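Local structure of steroid delta-isomerase (Pseudomonas aeruginosa, 3MSO) at residues B[61-65]-B[129-134]. The protein is probably a steroid delta-isomerase of the SnoaL-like, NTF2-related family, shifting a carbon-carbon double bond in a steroid. Numbering follows the deposited sequence. Where two conformers were deposited one is given.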
ATOM      1  N   THR B  61      -9.593 -15.731   7.342  1.00 66.21           N
ATOM      2  CA  THR B  61      -9.166 -15.351   6.002  1.00 66.66           C
ATOM      3  C   THR B  61      -7.647 -15.307   5.922  1.00 70.37           C
ATOM      4  O   THR B  61      -7.069 -15.902   5.007  1.00 70.28           O
ATOM      5  CB  THR B  61      -9.828 -14.031   5.586  1.00 74.46           C
ATOM      6  OG1 THR B  61     -11.243 -14.157   5.740  1.00 68.85           O
ATOM      7  CG2 THR B  61      -9.514 -13.664   4.144  1.00 74.87           C
ATOM      8  N   VAL B  62      -7.006 -14.628   6.904  1.00 66.05           N
ATOM      9  CA  VAL B  62      -5.548 -14.491   7.024  1.00 64.68           C
ATOM     10  C   VAL B  62      -4.900 -15.897   7.037  1.00 69.43           C
ATOM     11  O   VAL B  62      -3.866 -16.105   6.397  1.00 70.54           O
ATOM     12  CB  VAL B  62      -5.209 -13.587   8.246  1.00 66.93           C
ATOM     13  CG1 VAL B  62      -3.762 -13.733   8.706  1.00 65.26           C
ATOM     14  CG2 VAL B  62      -5.540 -12.117   7.959  1.00 66.39           C
ATOM     15  N   LEU B  63      -5.630 -16.885   7.595  1.00 65.23           N
ATOM     16  CA  LEU B  63      -5.246 -18.295   7.682  1.00 64.87           C
ATOM     17  C   LEU B  63      -5.195 -18.961   6.315  1.00 70.42           C
ATOM     18  O   LEU B  63      -4.388 -19.868   6.119  1.00 73.41           O
ATOM     19  CB  LEU B  63      -6.217 -19.031   8.626  1.00 65.34           C
ATOM     20  CG  LEU B  63      -6.022 -20.515   8.875  1.00 71.96           C
ATOM     21  CD1 LEU B  63      -4.844 -20.780   9.816  1.00 70.58           C
ATOM     22  CD2 LEU B  63      -7.304 -21.143   9.418  1.00 77.32           C
ATOM     23  N   THR B  64      -6.034 -18.521   5.370  1.00 65.36           N
ATOM     24  CA  THR B  64      -6.089 -19.105   4.018  1.00 66.14           C
ATOM     25  C   THR B  64      -5.047 -18.488   3.083  1.00 67.58           C
ATOM     26  O   THR B  64      -4.807 -18.999   1.988  1.00 69.17           O
ATOM     27  CB  THR B  64      -7.524 -19.029   3.430  1.00 70.35           C
ATOM     28  OG1 THR B  64      -7.903 -17.661   3.263  1.00 66.44           O
ATOM     29  CG2 THR B  64      -8.560 -19.763   4.286  1.00 66.67           C
ATOM     30  N   VAL B  65      -4.418 -17.402   3.522  1.00 61.30           N
ATOM     31  CA  VAL B  65      -3.431 -16.676   2.729  1.00 60.17           C
ATOM     32  C   VAL B  65      -2.001 -17.110   3.063  1.00 61.76           C
ATOM     33  O   VAL B  65      -1.245 -17.464   2.149  1.00 62.33           O
ATOM     34  CB  VAL B  65      -3.643 -15.137   2.819  1.00 62.06           C
ATOM     35  CG1 VAL B  65      -2.570 -14.382   2.042  1.00 61.80           C
ATOM     36  CG2 VAL B  65      -5.035 -14.739   2.338  1.00 62.40           C
ATOM     37  N   GLU B 129      -3.650 -10.297  -1.434  1.00 58.71           N
ATOM     38  CA  GLU B 129      -4.284 -11.607  -1.303  1.00 60.00           C
ATOM     39  C   GLU B 129      -5.485 -11.603  -0.373  1.00 63.20           C
ATOM     40  O   GLU B 129      -6.453 -12.302  -0.659  1.00 65.28           O
ATOM     41  CB  GLU B 129      -3.249 -12.644  -0.883  1.00 61.47           C
ATOM     42  CG  GLU B 129      -3.439 -14.003  -1.531  1.00 77.53           C
ATOM     43  CD  GLU B 129      -3.459 -14.031  -3.047  1.00 98.22           C
ATOM     44  OE1 GLU B 129      -2.498 -13.523  -3.666  1.00 92.33           O
ATOM     45  OE2 GLU B 129      -4.435 -14.570  -3.618  1.00 92.47           O
HETATM   46  N   MSE B 130      -5.418 -10.812   0.726  1.00 55.79           N
HETATM   47  CA  MSE B 130      -6.499 -10.660   1.690  0.50 54.36           C
HETATM   48  C   MSE B 130      -7.741 -10.124   0.983  1.00 58.68           C
HETATM   49  O   MSE B 130      -8.831 -10.661   1.160  1.00 59.67           O
HETATM   50  CB  MSE B 130      -6.067  -9.709   2.817  0.50 54.53           C
HETATM   51  CG  MSE B 130      -5.340 -10.417   3.943  0.50 60.62           C
HETATM   52 SE   MSE B 130      -6.446 -11.806   4.735  0.38 69.71          SE
HETATM   53  CE  MSE B 130      -7.902 -10.662   5.426  0.50 66.27           C
ATOM     54  N   GLY B 131      -7.549  -9.091   0.156  1.00 54.36           N
ATOM     55  CA  GLY B 131      -8.592  -8.430  -0.630  1.00 54.43           C
ATOM     56  C   GLY B 131      -9.171  -9.316  -1.712  1.00 58.75           C
ATOM     57  O   GLY B 131     -10.389  -9.337  -1.922  1.00 60.22           O
ATOM     58  N   ARG B 132      -8.289 -10.066  -2.391  1.00 54.46           N
ATOM     59  CA  ARG B 132      -8.622 -11.025  -3.446  1.00 55.81           C
ATOM     60  C   ARG B 132      -9.508 -12.131  -2.829  1.00 60.62           C
ATOM     61  O   ARG B 132     -10.528 -12.466  -3.421  1.00 62.31           O
ATOM     62  CB  ARG B 132      -7.309 -11.593  -4.052  1.00 54.08           C
ATOM     63  CG  ARG B 132      -7.460 -12.332  -5.382  1.00 58.82           C
ATOM     64  CD  ARG B 132      -6.573 -11.803  -6.519  1.00 58.60           C
ATOM     65  NE  ARG B 132      -7.196 -11.940  -7.845  1.00 56.77           N
ATOM     66  N   ARG B 133      -9.169 -12.643  -1.602  1.00 56.51           N
ATOM     67  CA  ARG B 133      -9.963 -13.680  -0.904  1.00 56.62           C
ATOM     68  C   ARG B 133     -11.306 -13.151  -0.488  1.00 60.06           C
ATOM     69  O   ARG B 133     -12.304 -13.834  -0.681  1.00 61.87           O
ATOM     70  CB  ARG B 133      -9.289 -14.229   0.361  1.00 52.95           C
ATOM     71  CG  ARG B 133      -8.042 -15.039   0.167  1.00 59.97           C
ATOM     72  CD  ARG B 133      -8.229 -16.457  -0.342  1.00 69.99           C
ATOM     73  NE  ARG B 133      -6.985 -17.203  -0.157  1.00 80.23           N
ATOM     74  CZ  ARG B 133      -5.846 -16.945  -0.799  1.00 88.60           C
ATOM     75  NH1 ARG B 133      -5.795 -15.984  -1.713  1.00 69.12           N
ATOM     76  NH2 ARG B 133      -4.755 -17.651  -0.538  1.00 72.86           N
ATOM     77  N   LEU B 134     -11.344 -11.960   0.119  1.00 53.83           N
ATOM     78  CA  LEU B 134     -12.621 -11.411   0.545  1.00 53.61           C
ATOM     79  C   LEU B 134     -13.546 -11.203  -0.653  1.00 60.06           C
ATOM     80  O   LEU B 134     -14.740 -11.492  -0.547  1.00 61.57           O
ATOM     81  CB  LEU B 134     -12.431 -10.132   1.346  1.00 51.12           C
ATOM     82  CG  LEU B 134     -11.686 -10.261   2.651  1.00 53.32           C
ATOM     83  CD1 LEU B 134     -11.552  -8.904   3.293  1.00 52.54           C
ATOM     84  CD2 LEU B 134     -12.350 -11.270   3.584  1.00 53.69           C
TER
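Bends at chi2 (-76°) in R133 and at both chi2 and chi3 in M130, a selenomethionine, turn these two long side chains of segment 129-134 onto segment 61-65. R133 reaches past T64, whose side chain runs the opposite way, and its NH2 donates to T64 O at 2.9 Å, from above the carbonyl plane and with a bent N-H...O angle of 151°. Arginine suits the place because its long chain carries a planar group of several donors to a backbone oxygen of the other helix. V65 CG2 lies over the centre of one guanidinium face, while E129 OE2 meets R133 NH1 in the guanidinium plane at 2.7 Å, a salt bridge one turn back that would restrict the group's rotation. In this NTF2-like alpha+beta fold the contact joins the C-terminal part of helix 52-65 to the long C-terminal helix 120-138; the axes of the two short segments approach to 9.5 Å at 116°. Beside this polar pair, flexible M130 fits between branched neighbours: in one of two deposited conformers SE lies 3.4 Å from V62 CG2 and CE packs against T61 CG2. T61 CG2 also touches L134 CD2 at 3.8 Å, whereas T61 OG1 bonds back to M57 O. V65 CG1 rests on E129 CB, the aliphatic root of the acid.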